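Local atomic coordinates of bifunctional cytochrome P450/NADPH--P450 reductase (Deinococcus aerius, PDB entry 7F3H), a protein that catalyses hydroxylation at a heme iron, its cytochrome P450 domain probably receiving electrons from NADPH through the fused reductase. Residues P11-H14 with G18-H21; Q34-R37 with L43-L46; A369-P374 with D380-E385; L180-H185 with W209-S214; Y163-F168 with P175-L180. All coordinates share one frame; numbering follows the deposited sequence.

Contact 1 (P11-H14 with G18-H21); sequences PPKH and GHLH
His-14 and Gly-18 pair as a single antiparallel beta bridge. It closes a short turn in the N-terminal loop of the cytochrome P450 fold, ahead of helix 28-38. The pair is hydrogen-bonded in both directions. His-14 N reaches Gly-18 O at 2.7 Å, and Gly-18 N returns a bond to His-14 O at 2.8 Å. Beside this bridge, Lys-13 CG packs on Gly-18 O at 3.3 Å. A third bond crosses the contact, from His-19 NE2 to Pro-11 O at 3.0 Å.

Side chains extend the contact on both flanks. His-14 sets its CB over one face of the His-21 ring, 3.8 Å from His-21 CE1. The His-14 ring presents an edge to that same ring, with the planes at 56°. On the other flank, Lys-13 starts extended, with CG opposite its backbone N (chi1 -177°). The chain then bends at its last two torsions and lays CE over a face of the His-19 ring, 4.3 Å from the centroid.

Second-shell partners hold the imidazoles. His-14 ND1 is hydrogen-bonded to the backbone N of Gln-16 and of Tyr-17, within the turn. His-19 ND1 accepts from Asp-47 N, which ties this loop to strand 43-48. Lys-13 NZ has a weak, long ion pair with Asp-47. Both ring nitrogens of His-19 are thus engaged, which should fix its rotation. Pro-11 O lies in the plane of that imidazole, whereas His-19 NE2 approaches from above the carbonyl plane.

Contact 2 (Q34-R37 with L43-L46); sequences QLAR and LFQL
Leu-35 reaches from helix 28-38 onto the ring of Phe-44, crossing that side chain at about a right angle. Its CB starts the contact at the rim, 3.8 Å from Phe-44 CE2. CG then carries the two methyls in different directions. CD1 comes over one face of the ring, 4.1 Å from the centroid and offset toward CE1 and CZ. The same methyl meets Leu-46 CD2 at 4.0 Å, two residues further along the strand. CD2 turns to Pro-11 of the N-terminal loop.

Phe-44 answers with a chi1 of 62°, its CG lodged between the backbone N and the carbonyl carbon. This swings the ring out from the strand toward the helix. CE2 lies 3.7 Å from Ala-36 N and 4.2 Å from Ala-36 CB. No hydrogen bond crosses the contact. Were Phe-44 an alanine, Leu-35 CD1 would probably lose the ring face it rests on and a gap would open between helix and strand.

Backbone bonds from Phe-44 to Gln-55 and from Leu-46 to Leu-53 hold the strand to its neighbour 51-56. Ala-36 also touches Tyr-57 and Leu-360. The arrangement is apolar helix-on-sheet packing: the first long helix, which corresponds to helix A, lies against the edge strand of what is probably the beta-1 sheet, as expected for the cytochrome P450 fold.

Contact 3 (A369-P374 with D380-E385); sequences AAWTNP and DRWTSE
Arg-381 reaches across to the backbone carbonyl of Asn-373, with Trp-371 and Trp-382 meeting alongside. The segments belong to the region between helix 317-329, which corresponds to helix K, and the heme-binding loop of the cytochrome P450 fold. By family pattern, Arg-381 is probably the second arginine of the ERR triad, with Glu-324 and Arg-327 as the ExxR pair, and its NH1 makes a salt bridge with Glu-324.

Arg-381 has the largest area buried here. Its CG is set opposite the carbonyl carbon (chi1 -57°), and a bend at chi3 turns the guanidinium to the loop. NH2 donates to Asn-373 O at 2.9 Å, at the guanidinium edge. The exact place of NH2 is doubtful, because the model sets it too near Thr-372 O. Through its two terminal nitrogens the arginine joins the loop to helix 317-329.

Trp-371 comes next. Its CE3 lies 4.2 Å from Arg-381 NE, at a slant to the ring. Its indole also has a cation-pi contact with Arg-327, and Arg-327 is also hydrogen-bonded to Pro-374 O.

Trp-382 crosses Trp-371 at about a right angle as side chains. Their six-membered rings are oblique, with planes at 44° and centroids 6.0 Å apart. Arg-381 CB sits over one face of the Trp-382 indole, near the rim. Trp-382 NE1 is hydrogen-bonded to Glu-324 OE1. The closest atoms of the two indoles are Trp-371 CH2 and Trp-382 CH2, 3.9 Å apart.

Contact 4 (L180-H185 with W209-S214); sequences LARAMH and WADIAS
Ala-183 and Asp-211 mark the nearest backbone approach, 6.6 Å between CA atoms, where segments 180-185 and 209-214 pass with axes 9.1 Å apart and 137° between their N-to-C directions. They belong to helices 175-190 and 199-227, which correspond to helices F and G of the P450 fold.

The main link is a salt bridge between Arg-182 and Asp-211. Arg-182 grips the carboxylate side-on with two nitrogens, one to each oxygen. NE donates to Asp-211 OD2 at 2.9 Å, on the syn side but tilted from the carboxylate plane. NH2 donates to Asp-211 OD1 at 2.8 Å, from above the carboxylate plane. Both bonds are fairly straight, and both oxygens lie near the guanidinium plane. The two flat groups are nevertheless turned 42° against each other. A bend at chi3 of Arg-182 (-63°) turns the guanidinium side-on to the carboxylate. Separately, Arg-182 CB lies 3.5 Å from Asp-211 OD2.

Beside the ion pair the contact is apolar and thin. Ala-183 CB faces Ile-212 CG1 at 4.5 Å. Ala-183 also touches Tyr-208 and Met-215 of the second helix and Leu-85 of helix 80-86. Within the second helix, Ser-214 OG donates to Asp-211 O at 2.6 Å.

With an asparagine at Asp-211, the guanidinium of Arg-182 would probably lose its charged mate and be set freer to swing away.

Arg-182 is exposed, whereas Ala-183 and Ile-212 are buried. The chemistry is consistent with an ion pair on the outer side of the two helices, with Ala-183 and Ile-212 packed inward.

Contact 5 (Y163-F168 with P175-L180); sequences YRFRSF and PFLQAL
Phe-165 meets Phe-176 and Leu-177 of helix 175-190, and aromatic contacts come first. The rings of Phe-165 and Phe-176 are nearly parallel, 14° between planes, but slid apart so that they barely overlap. Their centroids are 5.3 Å apart, and the closest atoms are Phe-165 CZ and Phe-176 CD1 at 3.4 Å. At Phe-176, chi1 is 177°, with CG opposite the backbone N; this carries the ring to the rim of its neighbour. Outside the two segments, His-174 makes an edge-to-face pair with Phe-165.

CH-pi and apolar packing form the second group. Leu-177 CG sits over the centre of one face of Phe-165, 4.2 Å from the centroid. Leu-177 CD1 touches Phe-165 CG at 3.8 Å. Tyr-163 CG lies over the opposite face, toward its rim, so the phenyl sits between a leucine and a tyrosine.

Polar atoms play a minor part. Ser-167 OG comes 3.7 Å from Leu-177 CD1, but its hydrogen bond is to Asp-154 of helix 144-161. No hydrogen bond joins the segments.

Phe-176 also packs on Leu-265 of helix 254-285 and on Met-215 and Leu-218 of helix 199-227. The arrangement is the packing of what corresponds to the E-F loop of a cytochrome P450 against the first turns of helix F.

From the N terminus, contact 1 closes a three-residue turn within the loop before helix 28-38. Contact 2 then closes the connection from that helix to strand 43-48. The two touch: Pro-11 packs on Leu-35 and Leu-46, joining the N-terminal loop to helix and strand. Contact 5 closes the loop entering helix 175-190. Contact 4, sharing Leu-180, closes the connection between helices 175-190 and 199-227. Contact 3 closes the loop leading into helix 384-387, about 24 Å from contact 2 between centres. All five are in series along the chain. None nests or crosses. Contacts 3 and 5 lie on opposite sides of the chain's centre.

Contact 1 (P11-H14 with G18-H21)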
# COMPACT_ATOMS: atom_id res chain seq x y z
N PRO A 11 -13.41 21.50 -14.67
CA PRO A 11 -14.44 21.00 -15.61
C PRO A 11 -15.73 21.78 -15.45
O PRO A 11 -15.98 22.39 -14.40
CB PRO A 11 -14.64 19.54 -15.17
CG PRO A 11 -13.50 19.24 -14.29
CD PRO A 11 -13.14 20.50 -13.62
N PRO A 12 -16.58 21.80 -16.48
CA PRO A 12 -17.71 22.74 -16.49
C PRO A 12 -18.80 22.59 -15.39
O PRO A 12 -19.56 23.55 -15.23
CB PRO A 12 -18.30 22.56 -17.90
CG PRO A 12 -17.79 21.24 -18.36
CD PRO A 12 -16.45 21.06 -17.74
N LYS A 13 -18.90 21.45 -14.65
CA LYS A 13 -19.86 21.27 -13.54
C LYS A 13 -21.29 20.96 -14.02
O LYS A 13 -21.73 21.49 -15.05
CB LYS A 13 -19.85 22.52 -12.64
CG LYS A 13 -20.70 22.55 -11.40
CD LYS A 13 -20.57 23.92 -10.72
CE LYS A 13 -19.39 24.14 -9.78
NZ LYS A 13 -19.58 23.54 -8.41
N HIS A 14 -22.06 20.15 -13.27
CA HIS A 14 -23.37 19.54 -13.56
C HIS A 14 -24.51 20.28 -12.86
O HIS A 14 -24.37 20.64 -11.68
CB HIS A 14 -23.38 18.07 -13.10
CG HIS A 14 -24.57 17.28 -13.55
ND1 HIS A 14 -25.84 17.48 -13.03
CD2 HIS A 14 -24.69 16.26 -14.44
CE1 HIS A 14 -26.68 16.63 -13.59
NE2 HIS A 14 -26.01 15.88 -14.45
N GLY A 18 -23.34 19.49 -9.40
CA GLY A 18 -22.17 20.34 -9.33
C GLY A 18 -20.92 19.61 -9.80
O GLY A 18 -20.80 19.30 -10.99
N HIS A 19 -20.03 19.26 -8.88
CA HIS A 19 -18.87 18.42 -9.16
C HIS A 19 -18.91 17.12 -8.39
O HIS A 19 -18.02 16.28 -8.57
CB HIS A 19 -17.55 19.13 -8.82
CG HIS A 19 -17.10 20.10 -9.85
ND1 HIS A 19 -16.30 21.19 -9.56
CD2 HIS A 19 -17.32 20.14 -11.19
CE1 HIS A 19 -16.06 21.87 -10.66
NE2 HIS A 19 -16.67 21.26 -11.66
N LEU A 20 -19.94 16.93 -7.56
CA LEU A 20 -20.00 15.83 -6.61
C LEU A 20 -20.12 14.48 -7.32
O LEU A 20 -19.81 13.45 -6.72
CB LEU A 20 -21.17 16.02 -5.65
CG LEU A 20 -20.92 17.02 -4.52
CD1 LEU A 20 -19.74 16.63 -3.63
CD2 LEU A 20 -20.80 18.48 -5.03
N HIS A 21 -20.60 14.48 -8.56
CA HIS A 21 -20.73 13.23 -9.31
C HIS A 21 -19.37 12.59 -9.56
O HIS A 21 -19.30 11.37 -9.78
CB HIS A 21 -21.53 13.47 -10.60
CG HIS A 21 -20.91 14.44 -11.55
ND1 HIS A 21 -20.58 15.73 -11.19
CD2 HIS A 21 -20.63 14.34 -12.88
CE1 HIS A 21 -20.06 16.36 -12.24
NE2 HIS A 21 -20.08 15.54 -13.27

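Contact 2 (Q34-R37 with L43-L46)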
# COMPACT_ATOMS: atom_id res chain seq x y z
N GLN A 34 -9.94 9.91 -15.64
CA GLN A 34 -10.56 10.27 -16.93
C GLN A 34 -10.53 11.78 -17.14
O GLN A 34 -10.12 12.27 -18.21
CB GLN A 34 -12.00 9.76 -17.01
CG GLN A 34 -12.19 8.28 -17.34
CD GLN A 34 -11.33 7.74 -18.50
OE1 GLN A 34 -10.78 6.64 -18.41
NE2 GLN A 34 -11.24 8.50 -19.59
N LEU A 35 -10.96 12.56 -16.12
CA LEU A 35 -10.77 14.01 -16.21
C LEU A 35 -9.35 14.38 -16.60
O LEU A 35 -9.15 15.19 -17.51
CB LEU A 35 -11.10 14.77 -14.94
CG LEU A 35 -12.51 15.18 -14.68
CD1 LEU A 35 -12.55 15.85 -13.29
CD2 LEU A 35 -12.80 16.18 -15.80
N ALA A 36 -8.36 13.83 -15.89
CA ALA A 36 -6.98 14.21 -16.16
C ALA A 36 -6.66 13.98 -17.63
O ALA A 36 -5.98 14.81 -18.27
CB ALA A 36 -6.03 13.41 -15.28
N ARG A 37 -7.22 12.92 -18.22
CA ARG A 37 -6.96 12.66 -19.63
C ARG A 37 -7.62 13.70 -20.53
O ARG A 37 -7.14 13.91 -21.65
CB ARG A 37 -7.51 11.28 -20.01
CG ARG A 37 -6.60 10.15 -19.69
CD ARG A 37 -5.36 10.16 -20.57
NE ARG A 37 -4.76 8.83 -20.61
CZ ARG A 37 -3.74 8.45 -19.85
NH1 ARG A 37 -3.22 9.30 -18.97
NH2 ARG A 37 -3.26 7.21 -19.95
N LEU A 43 -3.07 19.73 -14.19
CA LEU A 43 -3.70 19.80 -12.88
C LEU A 43 -5.11 20.37 -13.09
O LEU A 43 -5.35 21.12 -14.04
CB LEU A 43 -2.93 20.69 -11.85
CG LEU A 43 -3.02 22.24 -11.75
CD1 LEU A 43 -2.41 22.85 -10.46
CD2 LEU A 43 -2.60 23.00 -12.98
N PHE A 44 -6.03 20.03 -12.19
CA PHE A 44 -7.38 20.61 -12.28
C PHE A 44 -7.96 20.79 -10.89
O PHE A 44 -7.40 20.32 -9.89
CB PHE A 44 -8.33 19.78 -13.16
CG PHE A 44 -8.58 18.37 -12.67
CD1 PHE A 44 -9.42 18.13 -11.58
CD2 PHE A 44 -7.99 17.29 -13.31
CE1 PHE A 44 -9.64 16.86 -11.13
CE2 PHE A 44 -8.22 16.00 -12.87
CZ PHE A 44 -9.04 15.78 -11.78
N GLN A 45 -9.12 21.45 -10.85
CA GLN A 45 -9.79 21.92 -9.64
C GLN A 45 -11.26 21.51 -9.65
O GLN A 45 -11.92 21.61 -10.69
CB GLN A 45 -9.68 23.44 -9.62
CG GLN A 45 -9.74 24.14 -8.32
CD GLN A 45 -9.80 25.64 -8.55
OE1 GLN A 45 -9.77 26.11 -9.70
NE2 GLN A 45 -9.92 26.41 -7.47
N LEU A 46 -11.78 21.03 -8.51
CA LEU A 46 -13.18 20.69 -8.28
C LEU A 46 -13.74 21.40 -7.05
O LEU A 46 -12.98 21.69 -6.12
CB LEU A 46 -13.33 19.16 -8.13
CG LEU A 46 -13.01 18.20 -9.28
CD1 LEU A 46 -13.40 16.80 -8.87
CD2 LEU A 46 -13.72 18.58 -10.58

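Contact 3 (A369-P374 with D380-E385)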
# COMPACT_ATOMS: atom_id res chain seq x y z
N ALA A 369 4.18 12.43 -21.51
CA ALA A 369 5.46 13.13 -21.54
C ALA A 369 6.57 12.38 -20.79
O ALA A 369 7.75 12.70 -20.96
CB ALA A 369 5.29 14.54 -20.96
N ALA A 370 6.22 11.44 -19.92
CA ALA A 370 7.20 10.75 -19.11
C ALA A 370 7.29 9.26 -19.43
O ALA A 370 8.26 8.62 -19.00
CB ALA A 370 6.91 10.95 -17.62
N TRP A 371 6.29 8.69 -20.09
CA TRP A 371 6.23 7.26 -20.34
C TRP A 371 5.87 7.05 -21.80
O TRP A 371 4.79 7.46 -22.23
CB TRP A 371 5.18 6.58 -19.44
CG TRP A 371 5.38 6.87 -17.98
CD1 TRP A 371 4.72 7.80 -17.23
CD2 TRP A 371 6.34 6.25 -17.09
NE1 TRP A 371 5.19 7.79 -15.92
CE2 TRP A 371 6.18 6.84 -15.81
CE3 TRP A 371 7.30 5.23 -17.24
CZ2 TRP A 371 6.94 6.46 -14.71
CZ3 TRP A 371 8.05 4.86 -16.15
CH2 TRP A 371 7.87 5.47 -14.90
N THR A 372 6.78 6.43 -22.55
CA THR A 372 6.47 6.00 -23.91
C THR A 372 5.42 4.90 -23.87
O THR A 372 5.54 3.97 -23.08
CB THR A 372 7.72 5.51 -24.62
OG1 THR A 372 8.74 6.52 -24.61
CG2 THR A 372 7.37 5.12 -26.06
N ASN A 373 4.40 5.00 -24.73
CA ASN A 373 3.28 4.06 -24.74
C ASN A 373 2.78 3.81 -23.33
O ASN A 373 2.87 2.66 -22.81
CB ASN A 373 3.66 2.75 -25.43
CG ASN A 373 4.06 2.96 -26.85
OD1 ASN A 373 3.40 3.69 -27.58
ND2 ASN A 373 5.14 2.31 -27.26
N PRO A 374 2.24 4.82 -22.66
CA PRO A 374 1.94 4.69 -21.23
C PRO A 374 0.93 3.61 -20.91
O PRO A 374 0.97 3.07 -19.79
CB PRO A 374 1.40 6.07 -20.86
CG PRO A 374 0.81 6.58 -22.15
CD PRO A 374 1.76 6.09 -23.22
N ASP A 380 10.30 -4.32 -19.31
CA ASP A 380 11.65 -3.88 -19.67
C ASP A 380 11.90 -2.42 -19.33
O ASP A 380 13.06 -1.99 -19.32
CB ASP A 380 11.92 -4.11 -21.17
CG ASP A 380 12.34 -5.55 -21.49
OD1 ASP A 380 12.38 -6.38 -20.56
OD2 ASP A 380 12.61 -5.86 -22.68
N ARG A 381 10.86 -1.64 -19.02
CA ARG A 381 11.05 -0.30 -18.49
C ARG A 381 11.94 -0.31 -17.27
O ARG A 381 12.49 0.74 -16.91
CB ARG A 381 9.72 0.36 -18.09
CG ARG A 381 8.72 0.47 -19.21
CD ARG A 381 7.33 0.94 -18.75
NE ARG A 381 6.82 1.87 -19.76
CZ ARG A 381 5.81 1.62 -20.58
NH1 ARG A 381 5.14 0.49 -20.52
NH2 ARG A 381 5.46 2.53 -21.46
N TRP A 382 12.09 -1.47 -16.60
CA TRP A 382 12.62 -1.52 -15.25
C TRP A 382 13.96 -2.23 -15.15
O TRP A 382 14.44 -2.46 -14.03
CB TRP A 382 11.58 -2.17 -14.32
CG TRP A 382 10.31 -1.36 -14.31
CD1 TRP A 382 9.12 -1.68 -14.91
CD2 TRP A 382 10.13 -0.06 -13.73
NE1 TRP A 382 8.21 -0.66 -14.73
CE2 TRP A 382 8.81 0.34 -14.00
CE3 TRP A 382 10.97 0.80 -12.98
CZ2 TRP A 382 8.29 1.57 -13.58
CZ3 TRP A 382 10.46 2.02 -12.54
CH2 TRP A 382 9.12 2.39 -12.84
N THR A 383 14.62 -2.53 -16.29
CA THR A 383 16.02 -2.95 -16.25
C THR A 383 16.85 -1.80 -15.68
O THR A 383 16.45 -0.64 -15.76
CB THR A 383 16.53 -3.32 -17.65
OG1 THR A 383 16.71 -2.12 -18.41
CG2 THR A 383 15.52 -4.22 -18.39
N SER A 384 18.00 -2.12 -15.06
CA SER A 384 18.89 -1.06 -14.56
C SER A 384 19.09 0.05 -15.57
O SER A 384 19.07 1.23 -15.22
CB SER A 384 20.24 -1.62 -14.08
OG SER A 384 20.09 -2.44 -12.94
N GLU A 385 19.30 -0.32 -16.83
CA GLU A 385 19.61 0.68 -17.84
C GLU A 385 18.42 1.59 -18.14
O GLU A 385 18.54 2.82 -18.07
CB GLU A 385 20.15 -0.02 -19.08
CG GLU A 385 20.43 0.88 -20.26
CD GLU A 385 21.33 0.19 -21.29
OE1 GLU A 385 22.52 0.60 -21.38
OE2 GLU A 385 20.90 -0.81 -21.91

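Contact 4 (L180-H185 with W209-S214)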
# COMPACT_ATOMS: atom_id res chain seq x y z
N LEU A 180 -9.88 -5.04 13.47
CA LEU A 180 -9.13 -4.21 12.52
C LEU A 180 -9.95 -3.91 11.27
O LEU A 180 -10.05 -2.75 10.84
CB LEU A 180 -7.81 -4.88 12.12
CG LEU A 180 -6.87 -4.03 11.25
CD1 LEU A 180 -6.47 -2.76 12.02
CD2 LEU A 180 -5.65 -4.80 10.85
N ALA A 181 -10.53 -4.95 10.66
CA ALA A 181 -11.29 -4.76 9.42
C ALA A 181 -12.47 -3.81 9.65
O ALA A 181 -12.66 -2.85 8.89
CB ALA A 181 -11.76 -6.12 8.87
N ARG A 182 -13.26 -4.08 10.69
CA ARG A 182 -14.40 -3.23 11.02
C ARG A 182 -13.97 -1.78 11.24
O ARG A 182 -14.59 -0.86 10.71
CB ARG A 182 -15.10 -3.76 12.28
CG ARG A 182 -15.85 -5.07 12.13
CD ARG A 182 -16.78 -5.31 13.36
NE ARG A 182 -16.01 -5.43 14.60
CZ ARG A 182 -15.52 -6.60 15.04
NH1 ARG A 182 -15.74 -7.72 14.36
NH2 ARG A 182 -14.83 -6.65 16.17
N ALA A 183 -12.91 -1.57 12.05
CA ALA A 183 -12.46 -0.22 12.36
C ALA A 183 -12.00 0.51 11.11
O ALA A 183 -12.28 1.70 10.93
CB ALA A 183 -11.36 -0.22 13.44
N MET A 184 -11.22 -0.17 10.25
CA MET A 184 -10.76 0.42 8.98
C MET A 184 -11.95 0.85 8.11
O MET A 184 -12.01 2.00 7.61
CB MET A 184 -9.87 -0.57 8.24
CG MET A 184 -8.49 -0.73 8.88
SD MET A 184 -7.54 0.80 8.71
CE MET A 184 -6.69 0.43 7.17
N HIS A 185 -12.90 -0.05 7.92
CA HIS A 185 -14.09 0.30 7.14
C HIS A 185 -14.81 1.52 7.74
O HIS A 185 -15.17 2.47 7.03
CB HIS A 185 -15.03 -0.90 7.07
CG HIS A 185 -16.30 -0.61 6.33
ND1 HIS A 185 -16.36 -0.56 4.95
CD2 HIS A 185 -17.54 -0.30 6.78
CE1 HIS A 185 -17.60 -0.27 4.58
NE2 HIS A 185 -18.33 -0.10 5.67
N TRP A 209 -15.11 2.64 18.68
CA TRP A 209 -14.13 2.91 19.73
C TRP A 209 -13.89 1.68 20.59
O TRP A 209 -12.77 1.48 21.10
CB TRP A 209 -14.58 4.10 20.59
CG TRP A 209 -14.59 5.39 19.78
CD1 TRP A 209 -15.69 6.05 19.30
CD2 TRP A 209 -13.45 6.11 19.33
NE1 TRP A 209 -15.31 7.16 18.58
CE2 TRP A 209 -13.94 7.22 18.58
CE3 TRP A 209 -12.09 5.94 19.47
CZ2 TRP A 209 -13.09 8.15 17.99
CZ3 TRP A 209 -11.24 6.87 18.88
CH2 TRP A 209 -11.75 7.96 18.15
N ALA A 210 -14.90 0.80 20.71
CA ALA A 210 -14.71 -0.45 21.46
C ALA A 210 -13.74 -1.39 20.76
O ALA A 210 -12.86 -1.96 21.41
CB ALA A 210 -16.07 -1.14 21.67
N ASP A 211 -13.96 -1.60 19.45
CA ASP A 211 -13.04 -2.34 18.58
C ASP A 211 -11.61 -1.84 18.76
O ASP A 211 -10.66 -2.64 18.92
CB ASP A 211 -13.46 -2.15 17.11
CG ASP A 211 -14.58 -3.07 16.67
OD1 ASP A 211 -14.83 -4.08 17.34
OD2 ASP A 211 -15.21 -2.79 15.62
N ILE A 212 -11.43 -0.52 18.70
CA ILE A 212 -10.09 0.03 18.83
C ILE A 212 -9.51 -0.32 20.18
O ILE A 212 -8.34 -0.70 20.28
CB ILE A 212 -10.07 1.56 18.61
CG1 ILE A 212 -10.69 1.96 17.27
CG2 ILE A 212 -8.66 2.06 18.78
CD1 ILE A 212 -10.57 3.44 16.99
N ALA A 213 -10.33 -0.21 21.24
CA ALA A 213 -9.88 -0.58 22.58
C ALA A 213 -9.43 -2.04 22.63
O ALA A 213 -8.41 -2.37 23.25
CB ALA A 213 -10.99 -0.33 23.59
N SER A 214 -10.21 -2.94 22.04
CA SER A 214 -9.85 -4.36 22.05
C SER A 214 -8.50 -4.59 21.36
O SER A 214 -7.67 -5.40 21.82
CB SER A 214 -10.96 -5.18 21.39
OG SER A 214 -10.98 -4.94 19.98

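Contact 5 (Y163-F168 with P175-L180)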
# COMPACT_ATOMS: atom_id res chain seq x y z
N TYR A 163 3.43 -12.47 16.64
CA TYR A 163 2.17 -13.13 16.94
C TYR A 163 1.60 -13.76 15.67
O TYR A 163 1.66 -13.19 14.56
CB TYR A 163 1.27 -12.13 17.71
CG TYR A 163 -0.11 -12.54 18.09
CD1 TYR A 163 -0.54 -13.84 17.92
CD2 TYR A 163 -0.74 -11.84 19.15
CE1 TYR A 163 -1.75 -14.26 18.41
CE2 TYR A 163 -1.93 -12.28 19.72
CZ TYR A 163 -2.42 -13.50 19.34
OH TYR A 163 -3.60 -13.99 19.86
N ARG A 164 1.17 -15.03 15.83
CA ARG A 164 0.73 -15.93 14.77
C ARG A 164 -0.78 -16.02 14.80
O ARG A 164 -1.34 -16.82 15.56
CB ARG A 164 1.34 -17.32 15.01
CG ARG A 164 2.82 -17.43 14.68
CD ARG A 164 3.27 -18.90 14.72
NE ARG A 164 4.59 -19.12 14.13
CZ ARG A 164 5.75 -18.70 14.65
NH1 ARG A 164 5.78 -18.01 15.78
NH2 ARG A 164 6.88 -18.96 14.02
N PHE A 165 -1.45 -15.29 13.90
CA PHE A 165 -2.90 -15.33 13.78
C PHE A 165 -3.40 -16.53 13.01
O PHE A 165 -4.61 -16.81 13.04
CB PHE A 165 -3.38 -14.04 13.10
CG PHE A 165 -3.30 -12.85 14.00
CD1 PHE A 165 -4.12 -12.75 15.11
CD2 PHE A 165 -2.38 -11.84 13.76
CE1 PHE A 165 -4.05 -11.65 15.95
CE2 PHE A 165 -2.29 -10.74 14.59
CZ PHE A 165 -3.13 -10.64 15.70
N ARG A 166 -2.50 -17.25 12.34
CA ARG A 166 -2.82 -18.50 11.65
C ARG A 166 -4.06 -18.37 10.77
O ARG A 166 -4.99 -19.18 10.84
CB ARG A 166 -2.99 -19.62 12.66
CG ARG A 166 -1.82 -19.70 13.66
CD ARG A 166 -1.77 -21.04 14.34
NE ARG A 166 -0.99 -20.91 15.57
CZ ARG A 166 0.27 -21.29 15.70
NH1 ARG A 166 0.91 -21.87 14.69
NH2 ARG A 166 0.87 -21.11 16.87
N SER A 167 -4.06 -17.34 9.91
CA SER A 167 -5.24 -17.03 9.11
C SER A 167 -5.55 -18.06 8.02
O SER A 167 -6.63 -17.98 7.44
CB SER A 167 -5.09 -15.64 8.47
OG SER A 167 -5.02 -14.65 9.48
N PHE A 168 -4.63 -18.98 7.69
CA PHE A 168 -4.89 -20.01 6.68
C PHE A 168 -5.37 -21.33 7.27
O PHE A 168 -5.68 -22.25 6.51
CB PHE A 168 -3.63 -20.26 5.83
CG PHE A 168 -3.19 -19.04 5.03
CD1 PHE A 168 -3.94 -18.60 3.94
CD2 PHE A 168 -2.07 -18.31 5.40
CE1 PHE A 168 -3.54 -17.46 3.22
CE2 PHE A 168 -1.67 -17.17 4.69
CZ PHE A 168 -2.41 -16.74 3.60
N PRO A 175 -10.42 -12.68 15.99
CA PRO A 175 -11.16 -11.46 16.39
C PRO A 175 -10.37 -10.17 16.27
O PRO A 175 -10.95 -9.15 15.87
CB PRO A 175 -11.51 -11.76 17.85
CG PRO A 175 -11.75 -13.22 17.86
CD PRO A 175 -10.64 -13.78 16.95
N PHE A 176 -9.09 -10.17 16.66
CA PHE A 176 -8.26 -8.97 16.51
C PHE A 176 -8.30 -8.44 15.07
O PHE A 176 -8.47 -7.24 14.85
CB PHE A 176 -6.83 -9.25 16.98
CG PHE A 176 -5.86 -8.09 16.79
CD1 PHE A 176 -5.15 -7.92 15.60
CD2 PHE A 176 -5.62 -7.18 17.82
CE1 PHE A 176 -4.26 -6.88 15.44
CE2 PHE A 176 -4.73 -6.13 17.65
CZ PHE A 176 -4.05 -5.98 16.46
N LEU A 177 -8.23 -9.34 14.08
CA LEU A 177 -8.25 -8.91 12.69
C LEU A 177 -9.64 -8.53 12.22
O LEU A 177 -9.78 -7.65 11.36
CB LEU A 177 -7.64 -10.00 11.80
CG LEU A 177 -6.20 -10.36 12.19
CD1 LEU A 177 -5.71 -11.53 11.38
CD2 LEU A 177 -5.26 -9.17 12.05
N GLN A 178 -10.69 -9.15 12.78
CA GLN A 178 -12.05 -8.71 12.46
C GLN A 178 -12.30 -7.31 12.99
O GLN A 178 -12.92 -6.47 12.31
CB GLN A 178 -13.07 -9.70 13.03
CG GLN A 178 -13.22 -10.99 12.22
CD GLN A 178 -13.96 -12.10 12.98
OE1 GLN A 178 -14.31 -11.94 14.15
NE2 GLN A 178 -14.18 -13.22 12.31
N ALA A 179 -11.79 -7.02 14.19
CA ALA A 179 -11.88 -5.68 14.75
C ALA A 179 -11.10 -4.68 13.88
O ALA A 179 -11.60 -3.58 13.59
CB ALA A 179 -11.35 -5.69 16.20
N LEU A 180 -9.88 -5.04 13.47
CA LEU A 180 -9.13 -4.21 12.52
C LEU A 180 -9.95 -3.91 11.27
O LEU A 180 -10.05 -2.75 10.84
CB LEU A 180 -7.81 -4.88 12.12
CG LEU A 180 -6.87 -4.03 11.25
CD1 LEU A 180 -6.47 -2.76 12.02
CD2 LEU A 180 -5.65 -4.80 10.85